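Local coordinates for acyl-[acyl-carrier-protein]--UDP-N-acetylglucosamine O-acyltransferase (Helicobacter pylori, PDB 1J2Z) that transfers a (3R)-hydroxyacyl chain from acyl carrier protein to UDP-N-acetylglucosamine, the first step of lipid A biosynthesis, at residues K3-A14 against V20-D30; I155-K163 against E243-R253. All coordinates share one frame; numbering follows the deposited sequence.

Contact 1 (K3-A14 against V20-D30). With SO4 (sulfate ion), chain D.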
loop_
_atom_site.group_PDB
_atom_site.type_symbol
_atom_site.label_atom_id
_atom_site.label_comp_id
_atom_site.label_asym_id
_atom_site.label_seq_id
_atom_site.Cartn_x
_atom_site.Cartn_y
_atom_site.Cartn_z
ATOM N N LYS A 3 28.878 5.016 -14.677
ATOM C CA LYS A 3 28.589 6.422 -14.908
ATOM C C LYS A 3 27.783 7.071 -13.788
ATOM O O LYS A 3 26.821 6.498 -13.278
ATOM C CB LYS A 3 27.843 6.597 -16.230
ATOM C CG LYS A 3 27.565 8.048 -16.586
ATOM C CD LYS A 3 28.854 8.863 -16.591
ATOM C CE LYS A 3 28.605 10.260 -17.120
ATOM N NZ LYS A 3 28.011 10.189 -18.480
ATOM N N ILE A 4 28.195 8.277 -13.416
ATOM C CA ILE A 4 27.534 9.044 -12.374
ATOM C C ILE A 4 26.894 10.275 -13.009
ATOM O O ILE A 4 27.595 11.146 -13.525
ATOM C CB ILE A 4 28.543 9.494 -11.305
ATOM C CG1 ILE A 4 29.142 8.261 -10.622
ATOM C CG2 ILE A 4 27.862 10.413 -10.294
ATOM C CD1 ILE A 4 30.239 8.577 -9.633
ATOM N N ALA A 5 25.564 10.334 -12.978
ATOM C CA ALA A 5 24.835 11.460 -13.556
ATOM C C ALA A 5 25.291 12.790 -12.956
ATOM O O ALA A 5 25.449 12.918 -11.740
ATOM C CB ALA A 5 23.337 11.275 -13.345
ATOM N N LYS A 6 25.494 13.780 -13.820
ATOM C CA LYS A 6 25.937 15.101 -13.392
ATOM C C LYS A 6 24.893 15.821 -12.538
ATOM O O LYS A 6 25.236 16.668 -11.716
ATOM C CB LYS A 6 26.271 15.956 -14.613
ATOM C CG LYS A 6 26.890 17.300 -14.282
ATOM C CD LYS A 6 27.325 18.025 -15.550
ATOM C CE LYS A 6 28.308 17.184 -16.364
ATOM N NZ LYS A 6 29.533 16.830 -15.588
ATOM N N THR A 7 23.621 15.490 -12.745
ATOM C CA THR A 7 22.540 16.118 -11.991
ATOM C C THR A 7 22.407 15.564 -10.574
ATOM O O THR A 7 21.753 16.171 -9.728
ATOM C CB THR A 7 21.186 15.924 -12.687
ATOM O OG1 THR A 7 20.950 14.524 -12.860
ATOM C CG2 THR A 7 21.169 16.624 -14.047
ATOM N N ALA A 8 23.005 14.407 -10.321
ATOM C CA ALA A 8 22.933 13.799 -8.994
ATOM C C ALA A 8 23.630 14.677 -7.955
ATOM O O ALA A 8 24.645 15.306 -8.250
ATOM C CB ALA A 8 23.575 12.408 -9.019
ATOM N N ILE A 9 23.067 14.731 -6.748
ATOM C CA ILE A 9 23.648 15.512 -5.660
ATOM C C ILE A 9 24.335 14.518 -4.732
ATOM O O ILE A 9 23.681 13.689 -4.096
ATOM C CB ILE A 9 22.579 16.280 -4.858
ATOM C CG1 ILE A 9 21.835 17.258 -5.774
ATOM C CG2 ILE A 9 23.247 17.051 -3.705
ATOM C CD1 ILE A 9 22.733 18.318 -6.419
ATOM N N ILE A 10 25.656 14.613 -4.658
ATOM C CA ILE A 10 26.450 13.691 -3.858
ATOM C C ILE A 10 27.368 14.421 -2.885
ATOM O O ILE A 10 28.253 15.166 -3.296
ATOM C CB ILE A 10 27.313 12.811 -4.785
ATOM C CG1 ILE A 10 26.420 12.144 -5.838
ATOM C CG2 ILE A 10 28.071 11.764 -3.969
ATOM C CD1 ILE A 10 27.198 11.431 -6.920
ATOM N N SER A 11 27.153 14.204 -1.594
ATOM C CA SER A 11 27.977 14.840 -0.575
ATOM C C SER A 11 29.441 14.482 -0.767
ATOM O O SER A 11 29.778 13.335 -1.055
ATOM C CB SER A 11 27.553 14.389 0.819
ATOM O OG SER A 11 28.539 14.753 1.768
ATOM N N PRO A 12 30.335 15.466 -0.623
ATOM C CA PRO A 12 31.752 15.146 -0.794
ATOM C C PRO A 12 32.244 14.192 0.299
ATOM O O PRO A 12 33.286 13.567 0.157
ATOM C CB PRO A 12 32.426 16.521 -0.746
ATOM C CG PRO A 12 31.470 17.351 0.088
ATOM C CD PRO A 12 30.130 16.913 -0.452
ATOM N N LYS A 13 31.477 14.066 1.377
ATOM C CA LYS A 13 31.859 13.181 2.476
ATOM C C LYS A 13 31.417 11.737 2.274
ATOM O O LYS A 13 31.849 10.842 3.004
ATOM C CB LYS A 13 31.302 13.711 3.795
ATOM C CG LYS A 13 31.775 15.126 4.110
ATOM C CD LYS A 13 31.215 15.624 5.426
ATOM C CE LYS A 13 31.639 17.059 5.690
ATOM N NZ LYS A 13 31.191 17.510 7.038
ATOM N N ALA A 14 30.554 11.502 1.289
ATOM C CA ALA A 14 30.096 10.145 1.019
ATOM C C ALA A 14 31.248 9.400 0.360
ATOM O O ALA A 14 32.103 10.018 -0.276
ATOM C CB ALA A 14 28.898 10.165 0.097
ATOM N N VAL A 20 30.656 2.214 -9.558
ATOM C CA VAL A 20 29.315 2.598 -9.121
ATOM C C VAL A 20 28.556 3.442 -10.148
ATOM O O VAL A 20 29.094 4.389 -10.706
ATOM C CB VAL A 20 29.360 3.382 -7.789
ATOM C CG1 VAL A 20 27.955 3.847 -7.401
ATOM C CG2 VAL A 20 29.943 2.502 -6.694
ATOM N N GLU A 21 27.301 3.083 -10.388
ATOM C CA GLU A 21 26.457 3.814 -11.324
ATOM C C GLU A 21 25.404 4.580 -10.533
ATOM O O GLU A 21 24.732 4.015 -9.668
ATOM C CB GLU A 21 25.768 2.851 -12.289
ATOM C CG GLU A 21 26.719 2.084 -13.183
ATOM C CD GLU A 21 25.986 1.113 -14.090
ATOM O OE1 GLU A 21 25.110 1.567 -14.856
ATOM O OE2 GLU A 21 26.283 -0.098 -14.030
ATOM N N ILE A 22 25.259 5.865 -10.836
ATOM C CA ILE A 22 24.293 6.705 -10.141
ATOM C C ILE A 22 23.446 7.433 -11.180
ATOM O O ILE A 22 23.966 8.197 -11.992
ATOM C CB ILE A 22 25.021 7.717 -9.222
ATOM C CG1 ILE A 22 25.821 6.956 -8.159
ATOM C CG2 ILE A 22 24.020 8.653 -8.563
ATOM C CD1 ILE A 22 26.625 7.842 -7.221
ATOM N N GLY A 23 22.141 7.179 -11.153
ATOM C CA GLY A 23 21.243 7.794 -12.115
ATOM C C GLY A 23 20.968 9.262 -11.877
ATOM O O GLY A 23 21.466 9.849 -10.920
ATOM N N GLU A 24 20.157 9.852 -12.752
ATOM C CA GLU A 24 19.804 11.269 -12.664
ATOM C C GLU A 24 19.094 11.641 -11.362
ATOM O O GLU A 24 18.266 10.890 -10.853
ATOM C CB GLU A 24 18.884 11.658 -13.830
ATOM C CG GLU A 24 19.375 11.240 -15.201
ATOM C CD GLU A 24 20.454 12.148 -15.741
ATOM O OE1 GLU A 24 20.993 11.834 -16.820
ATOM O OE2 GLU A 24 20.760 13.176 -15.095
ATOM N N PHE A 25 19.428 12.814 -10.840
ATOM C CA PHE A 25 18.807 13.351 -9.635
ATOM C C PHE A 25 18.896 12.542 -8.342
ATOM O O PHE A 25 18.076 12.732 -7.448
ATOM C CB PHE A 25 17.331 13.666 -9.924
ATOM C CG PHE A 25 17.121 14.511 -11.157
ATOM C CD1 PHE A 25 16.301 14.065 -12.189
ATOM C CD2 PHE A 25 17.769 15.736 -11.297
ATOM C CE1 PHE A 25 16.125 14.823 -13.351
ATOM C CE2 PHE A 25 17.605 16.508 -12.453
ATOM C CZ PHE A 25 16.780 16.049 -13.483
ATOM N N CYS A 26 19.858 11.636 -8.217
ATOM C CA CYS A 26 19.958 10.899 -6.960
ATOM C C CYS A 26 20.408 11.888 -5.891
ATOM O O CYS A 26 21.077 12.872 -6.200
ATOM C CB CYS A 26 20.974 9.758 -7.056
ATOM S SG CYS A 26 20.368 8.257 -7.872
ATOM N N VAL A 27 20.021 11.641 -4.643
ATOM C CA VAL A 27 20.421 12.499 -3.528
ATOM C C VAL A 27 21.152 11.600 -2.541
ATOM O O VAL A 27 20.561 10.683 -1.964
ATOM C CB VAL A 27 19.207 13.151 -2.837
ATOM C CG1 VAL A 27 19.678 14.028 -1.671
ATOM C CG2 VAL A 27 18.438 13.994 -3.843
ATOM N N ILE A 28 22.444 11.864 -2.367
ATOM C CA ILE A 28 23.295 11.063 -1.497
ATOM C C ILE A 28 23.922 11.882 -0.370
ATOM O O ILE A 28 24.741 12.768 -0.617
ATOM C CB ILE A 28 24.389 10.385 -2.354
ATOM C CG1 ILE A 28 23.706 9.533 -3.430
ATOM C CG2 ILE A 28 25.327 9.550 -1.484
ATOM C CD1 ILE A 28 24.654 8.860 -4.393
ATOM N N GLY A 29 23.522 11.564 0.862
ATOM C CA GLY A 29 23.997 12.264 2.048
ATOM C C GLY A 29 25.448 12.034 2.443
ATOM O O GLY A 29 26.134 11.170 1.886
ATOM N N ASP A 30 25.910 12.788 3.435
ATOM C CA ASP A 30 27.295 12.698 3.857
ATOM C C ASP A 30 27.722 11.485 4.676
ATOM O O ASP A 30 28.890 11.372 5.019
ATOM C CB ASP A 30 27.721 13.987 4.577
ATOM C CG ASP A 30 26.935 14.253 5.843
ATOM O OD1 ASP A 30 26.387 13.297 6.428
ATOM O OD2 ASP A 30 26.887 15.428 6.264
HETATM S S SO4 D . 25.421 12.748 -17.681
HETATM O O1 SO4 D . 25.032 14.039 -18.240
HETATM O O2 SO4 D . 25.738 11.827 -18.757
HETATM O O3 SO4 D . 26.581 12.902 -16.823
HETATM O O4 SO4 D . 24.331 12.182 -16.886
HETATM O O HOH W 1 22.984 14.578 -15.652
HETATM O O HOH W 2 30.919 10.239 5.925
#
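Successive coils of a left-handed parallel beta-helix meet where Ile-4 is bridged to Ile-22 and where the strands Ile-9 to Ile-10 and Val-27 to Ile-28 run parallel, with 4.7 Å between the CA atoms of Ile-10 and Ile-28. Along and just beyond the strand pair, Ile-9 N donates to Cys-26 O, Ile-28 N to Ile-9 O and Ser-11 N to Ile-28 O. Between the lone Ile-4 to Ile-22 bridge and the strand pair the coils turn a corner, and there a side chain takes over from the backbone. Thr-7 holds OG1 between its own N and carbonyl carbon (chi1 57°), which brings the hydroxyl within 2.6 Å of Glu-24 OE2, its acceptor, while the same OG1 receives Phe-25 N at 3.1 Å. OG1 also lies over one face of the Phe-25 ring, toward its rim. A water that accepts from Thr-7 N is 2.7 Å from Glu-24 OE2. Inside the coil, Ile-22 and Ile-10 reach toward each other, tip to tip, their CD1 atoms 3.6 Å apart, whereas Ile-28 lies alongside Ile-10 and points the same way. Ala-8 CB fits against Ile-22 CG2 at 3.8 Å. On the outside, Lys-3 NZ donates to O2 of a sulfate ion, probably from the crystallisation liquor, 2.8 Å away. Ser-11 OG accepts from Lys-13 N, forming an ST turn. Beyond the pair, Ile-28 packs on Leu-40 of strand 39-40 and Leu-34 of strand 33-34. At the trimer axis Phe-25 meets Phe-25 of both neighbouring subunits edge-to-face, and strand 27-28 passes the parallel pairing on toward strand 45-46.

Contact 2 (I155-K163 against E243-R253); sequences IHQFVRIAK and EICSFILESSR. With SOG (octyl 1-thio-beta-D-glucopyranoside), chain B.
Arg-160 NH2 donates to Phe-247 O at 2.8 Å, a bond in which the carbonyl oxygen sits in the guanidinium plane while the nitrogen is tilted 32° from the carbonyl plane. The same arginine lies flat on the ring of Phe-247, planes 14° apart, with CZ 4.0 Å from the ring centroid in a cation-pi contact. One residue of the helix therefore serves the guanidinium twice, by its carbonyl at the edge and by its ring over a face; Glu-250 O lies over the opposite face, toward the rim. A bend at chi3 (-49°) turns the arginine's end onto the ring. NE forms a salt bridge with Asp-176, which also accepts from Ser-251 OG, so one carboxylate oxygen, OD2 of Asp-176, is shared by the arginine and Ser-251. The other face of the Phe-247 ring receives Ala-162 CB, 3.9 Å from the centroid in a CH-pi contact, leaving the ring sandwiched between two residues of one coil.

Farther along, Arg-253 NH1 donates to Gln-157 O at 2.9 Å, in the carbonyl plane, and Arg-253 CD packs on Phe-158 CB at 3.8 Å. A water accepting from Arg-253 N lies 3.2 Å from Phe-158 O. His-156, Gln-157 and Arg-253 help to line the pocket that holds the octyl tail of the bound thioglucoside: Gln-157 CG approaches C4' at 3.6 Å. Gln-157 probably binds substrate, as in related enzymes, and Phe-158 stacks on His-140, another likely substrate-binding residue. The contact thus lays the end of helix 239-250 against strand 160-161, while the helix turns Ile-244 and Ile-248 toward helix 204-217, and Val-159 and Ile-161 pack on Leu-173 of strand 172-173.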
loop_
_atom_site.group_PDB
_atom_site.type_symbol
_atom_site.label_atom_id
_atom_site.label_comp_id
_atom_site.label_asym_id
_atom_site.label_seq_id
_atom_site.Cartn_x
_atom_site.Cartn_y
_atom_site.Cartn_z
ATOM N N ILE A 155 3.907 -7.349 9.252
ATOM C CA ILE A 155 4.547 -8.110 10.322
ATOM C C ILE A 155 4.670 -7.146 11.493
ATOM O O ILE A 155 5.213 -6.050 11.341
ATOM C CB ILE A 155 5.964 -8.588 9.927
ATOM C CG1 ILE A 155 5.929 -9.296 8.567
ATOM C CG2 ILE A 155 6.511 -9.527 11.002
ATOM C CD1 ILE A 155 5.101 -10.555 8.532
ATOM N N HIS A 156 4.162 -7.549 12.653
ATOM C CA HIS A 156 4.197 -6.694 13.835
ATOM C C HIS A 156 5.560 -6.674 14.525
ATOM O O HIS A 156 6.396 -7.541 14.292
ATOM C CB HIS A 156 3.112 -7.122 14.827
ATOM C CG HIS A 156 1.730 -7.109 14.250
ATOM N ND1 HIS A 156 1.316 -6.169 13.331
ATOM C CD2 HIS A 156 0.660 -7.906 14.480
ATOM C CE1 HIS A 156 0.051 -6.388 13.018
ATOM N NE2 HIS A 156 -0.371 -7.437 13.702
ATOM N N GLN A 157 5.758 -5.681 15.387
ATOM C CA GLN A 157 7.017 -5.490 16.097
ATOM C C GLN A 157 7.530 -6.708 16.866
ATOM O O GLN A 157 6.763 -7.452 17.465
ATOM C CB GLN A 157 6.892 -4.303 17.061
ATOM C CG GLN A 157 6.055 -4.600 18.302
ATOM C CD GLN A 157 5.817 -3.378 19.166
ATOM O OE1 GLN A 157 6.728 -2.591 19.415
ATOM N NE2 GLN A 157 4.589 -3.221 19.639
ATOM N N PHE A 158 8.845 -6.885 16.839
ATOM C CA PHE A 158 9.515 -7.976 17.539
ATOM C C PHE A 158 9.237 -9.382 17.031
ATOM O O PHE A 158 9.684 -10.353 17.633
ATOM C CB PHE A 158 9.218 -7.908 19.044
ATOM C CG PHE A 158 9.820 -6.712 19.721
ATOM C CD1 PHE A 158 9.047 -5.596 20.011
ATOM C CD2 PHE A 158 11.179 -6.683 20.019
ATOM C CE1 PHE A 158 9.618 -4.464 20.588
ATOM C CE2 PHE A 158 11.761 -5.559 20.593
ATOM C CZ PHE A 158 10.980 -4.446 20.877
ATOM N N VAL A 159 8.507 -9.506 15.929
ATOM C CA VAL A 159 8.231 -10.833 15.396
ATOM C C VAL A 159 9.504 -11.406 14.785
ATOM O O VAL A 159 10.320 -10.672 14.223
ATOM C CB VAL A 159 7.128 -10.799 14.318
ATOM C CG1 VAL A 159 7.133 -12.101 13.515
ATOM C CG2 VAL A 159 5.771 -10.608 14.981
ATOM N N ARG A 160 9.682 -12.717 14.905
ATOM C CA ARG A 160 10.856 -13.365 14.335
ATOM C C ARG A 160 10.422 -14.484 13.401
ATOM O O ARG A 160 9.617 -15.331 13.774
ATOM C CB ARG A 160 11.747 -13.942 15.437
ATOM C CG ARG A 160 12.293 -12.919 16.433
ATOM C CD ARG A 160 13.149 -13.624 17.478
ATOM N NE ARG A 160 12.443 -14.782 18.015
ATOM C CZ ARG A 160 13.028 -15.925 18.357
ATOM N NH1 ARG A 160 14.340 -16.070 18.221
ATOM N NH2 ARG A 160 12.295 -16.929 18.817
ATOM N N ILE A 161 10.944 -14.473 12.181
ATOM C CA ILE A 161 10.621 -15.507 11.206
ATOM C C ILE A 161 11.919 -16.250 10.923
ATOM O O ILE A 161 12.898 -15.655 10.462
ATOM C CB ILE A 161 10.075 -14.895 9.902
ATOM C CG1 ILE A 161 8.819 -14.081 10.210
ATOM C CG2 ILE A 161 9.758 -15.998 8.894
ATOM C CD1 ILE A 161 8.373 -13.198 9.058
ATOM N N ALA A 162 11.929 -17.547 11.209
ATOM C CA ALA A 162 13.124 -18.356 11.011
ATOM C C ALA A 162 13.378 -18.693 9.552
ATOM O O ALA A 162 12.584 -18.361 8.670
ATOM C CB ALA A 162 13.027 -19.639 11.844
ATOM N N LYS A 163 14.501 -19.360 9.316
ATOM C CA LYS A 163 14.929 -19.769 7.985
ATOM C C LYS A 163 13.916 -20.613 7.217
ATOM O O LYS A 163 13.177 -21.402 7.798
ATOM C CB LYS A 163 16.243 -20.548 8.099
ATOM C CG LYS A 163 16.743 -21.162 6.799
ATOM C CD LYS A 163 17.955 -22.057 7.073
ATOM C CE LYS A 163 18.574 -22.582 5.789
ATOM N NZ LYS A 163 19.732 -23.481 6.074
ATOM N N GLU A 243 18.340 -26.148 15.873
ATOM C CA GLU A 243 17.897 -24.967 15.144
ATOM C C GLU A 243 16.447 -24.608 15.449
ATOM O O GLU A 243 16.121 -23.453 15.708
ATOM C CB GLU A 243 18.052 -25.214 13.646
ATOM C CG GLU A 243 17.767 -24.012 12.781
ATOM C CD GLU A 243 18.010 -24.300 11.315
ATOM O OE1 GLU A 243 17.928 -23.351 10.504
ATOM O OE2 GLU A 243 18.280 -25.475 10.975
ATOM N N ILE A 244 15.581 -25.615 15.423
ATOM C CA ILE A 244 14.158 -25.417 15.664
ATOM C C ILE A 244 13.786 -25.173 17.124
ATOM O O ILE A 244 13.093 -24.207 17.441
ATOM C CB ILE A 244 13.361 -26.623 15.128
ATOM C CG1 ILE A 244 13.521 -26.694 13.609
ATOM C CG2 ILE A 244 11.895 -26.511 15.517
ATOM C CD1 ILE A 244 12.893 -27.901 12.963
ATOM N N CYS A 245 14.253 -26.041 18.013
ATOM C CA CYS A 245 13.926 -25.913 19.426
ATOM C C CYS A 245 14.541 -24.710 20.132
ATOM O O CYS A 245 13.895 -24.091 20.980
ATOM C CB CYS A 245 14.289 -27.206 20.155
ATOM S SG CYS A 245 13.366 -28.614 19.516
ATOM N N SER A 246 15.780 -24.366 19.801
ATOM C CA SER A 246 16.400 -23.213 20.450
ATOM C C SER A 246 15.667 -21.953 19.998
ATOM O O SER A 246 15.532 -20.994 20.760
ATOM C CB SER A 246 17.886 -23.116 20.092
ATOM O OG SER A 246 18.058 -22.798 18.727
ATOM N N PHE A 247 15.191 -21.956 18.754
ATOM C CA PHE A 247 14.447 -20.810 18.228
ATOM C C PHE A 247 13.190 -20.628 19.074
ATOM O O PHE A 247 12.887 -19.529 19.544
ATOM C CB PHE A 247 14.036 -21.054 16.772
ATOM C CG PHE A 247 13.214 -19.937 16.181
ATOM C CD1 PHE A 247 13.815 -18.754 15.771
ATOM C CD2 PHE A 247 11.829 -20.058 16.071
ATOM C CE1 PHE A 247 13.056 -17.705 15.260
ATOM C CE2 PHE A 247 11.056 -19.013 15.563
ATOM C CZ PHE A 247 11.672 -17.834 15.156
ATOM N N ILE A 248 12.470 -21.728 19.266
ATOM C CA ILE A 248 11.240 -21.739 20.045
ATOM C C ILE A 248 11.426 -21.257 21.479
ATOM O O ILE A 248 10.664 -20.418 21.957
ATOM C CB ILE A 248 10.626 -23.158 20.065
ATOM C CG1 ILE A 248 10.098 -23.506 18.673
ATOM C CG2 ILE A 248 9.517 -23.243 21.103
ATOM C CD1 ILE A 248 9.632 -24.952 18.527
ATOM N N LEU A 249 12.432 -21.786 22.167
ATOM C CA LEU A 249 12.680 -21.396 23.552
ATOM C C LEU A 249 13.113 -19.939 23.695
ATOM O O LEU A 249 12.980 -19.357 24.768
ATOM C CB LEU A 249 13.738 -22.309 24.186
ATOM C CG LEU A 249 13.419 -23.804 24.286
ATOM C CD1 LEU A 249 14.563 -24.519 24.993
ATOM C CD2 LEU A 249 12.118 -24.016 25.041
ATOM N N GLU A 250 13.621 -19.346 22.618
ATOM C CA GLU A 250 14.062 -17.954 22.662
ATOM C C GLU A 250 12.962 -16.956 22.314
ATOM O O GLU A 250 13.149 -15.746 22.447
ATOM C CB GLU A 250 15.243 -17.743 21.711
ATOM C CG GLU A 250 16.549 -18.340 22.202
ATOM C CD GLU A 250 17.658 -18.218 21.177
ATOM O OE1 GLU A 250 17.869 -17.102 20.656
ATOM O OE2 GLU A 250 18.323 -19.237 20.893
ATOM N N SER A 251 11.813 -17.463 21.879
ATOM C CA SER A 251 10.694 -16.607 21.493
ATOM C C SER A 251 10.230 -15.615 22.562
ATOM O O SER A 251 10.074 -15.971 23.728
ATOM C CB SER A 251 9.509 -17.471 21.068
ATOM O OG SER A 251 8.425 -16.658 20.670
ATOM N N SER A 252 9.997 -14.373 22.142
ATOM C CA SER A 252 9.533 -13.313 23.035
ATOM C C SER A 252 8.032 -13.111 22.893
ATOM O O SER A 252 7.306 -13.015 23.883
ATOM C CB SER A 252 10.241 -11.991 22.717
ATOM O OG SER A 252 11.562 -11.973 23.226
ATOM N N ARG A 253 7.568 -13.041 21.652
ATOM C CA ARG A 253 6.150 -12.838 21.391
ATOM C C ARG A 253 5.377 -14.143 21.398
ATOM O O ARG A 253 4.152 -14.142 21.334
ATOM C CB ARG A 253 5.963 -12.138 20.045
ATOM C CG ARG A 253 6.709 -10.825 19.951
ATOM C CD ARG A 253 5.919 -9.812 19.173
ATOM N NE ARG A 253 4.627 -9.565 19.801
ATOM C CZ ARG A 253 3.726 -8.708 19.336
ATOM N NH1 ARG A 253 3.979 -8.012 18.235
ATOM N NH2 ARG A 253 2.573 -8.549 19.970
HETATM C C1 SOG B . 6.270 0.874 14.352
HETATM C C2 SOG B . 7.628 1.613 14.442
HETATM C C3 SOG B . 7.738 2.623 13.291
HETATM C C4 SOG B . 7.634 1.851 11.972
HETATM C C5 SOG B . 6.268 1.121 11.919
HETATM C C6 SOG B . 6.132 0.320 10.631
HETATM C "C1'" SOG B . 4.820 -0.249 15.901
HETATM C "C2'" SOG B . 4.430 -1.703 15.721
HETATM C "C3'" SOG B . 3.463 -2.149 16.802
HETATM C "C4'" SOG B . 3.070 -3.609 16.630
HETATM C "C5'" SOG B . 2.101 -4.050 17.719
HETATM C "C6'" SOG B . 1.606 -5.458 17.466
HETATM C "C7'" SOG B . 0.642 -5.909 18.538
HETATM C "C8'" SOG B . 0.165 -7.314 18.258
HETATM S S1 SOG B . 6.156 -0.092 15.409
HETATM O O2 SOG B . 7.735 2.287 15.690
HETATM O O3 SOG B . 8.979 3.295 13.358
HETATM O O4 SOG B . 7.745 2.748 10.880
HETATM O O5 SOG B . 6.166 0.217 13.056
HETATM O O6 SOG B . 5.662 1.155 9.590
HETATM O O HOH W 3 9.583 -12.939 19.508
#

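Contact 1 and contact 2 illustrate how one solenoid can be built by repetition and then finished differently. They lie on opposite sides of the chain's centre, about 39 Å apart between centres and 26 Å between nearest atoms, and follow one another along the chain. The sheet that begins with strand 9-10 in contact 1 reaches strand 154-155, whose end enters segment 155-163, and finishes at strand 172-173. At the N-terminal end, coil pairs with coil close to the trimer axis and away from the annotated sites. Toward the other end, a late coil meets the C-terminal helical region instead, and together they contribute three residues to the ligand pocket.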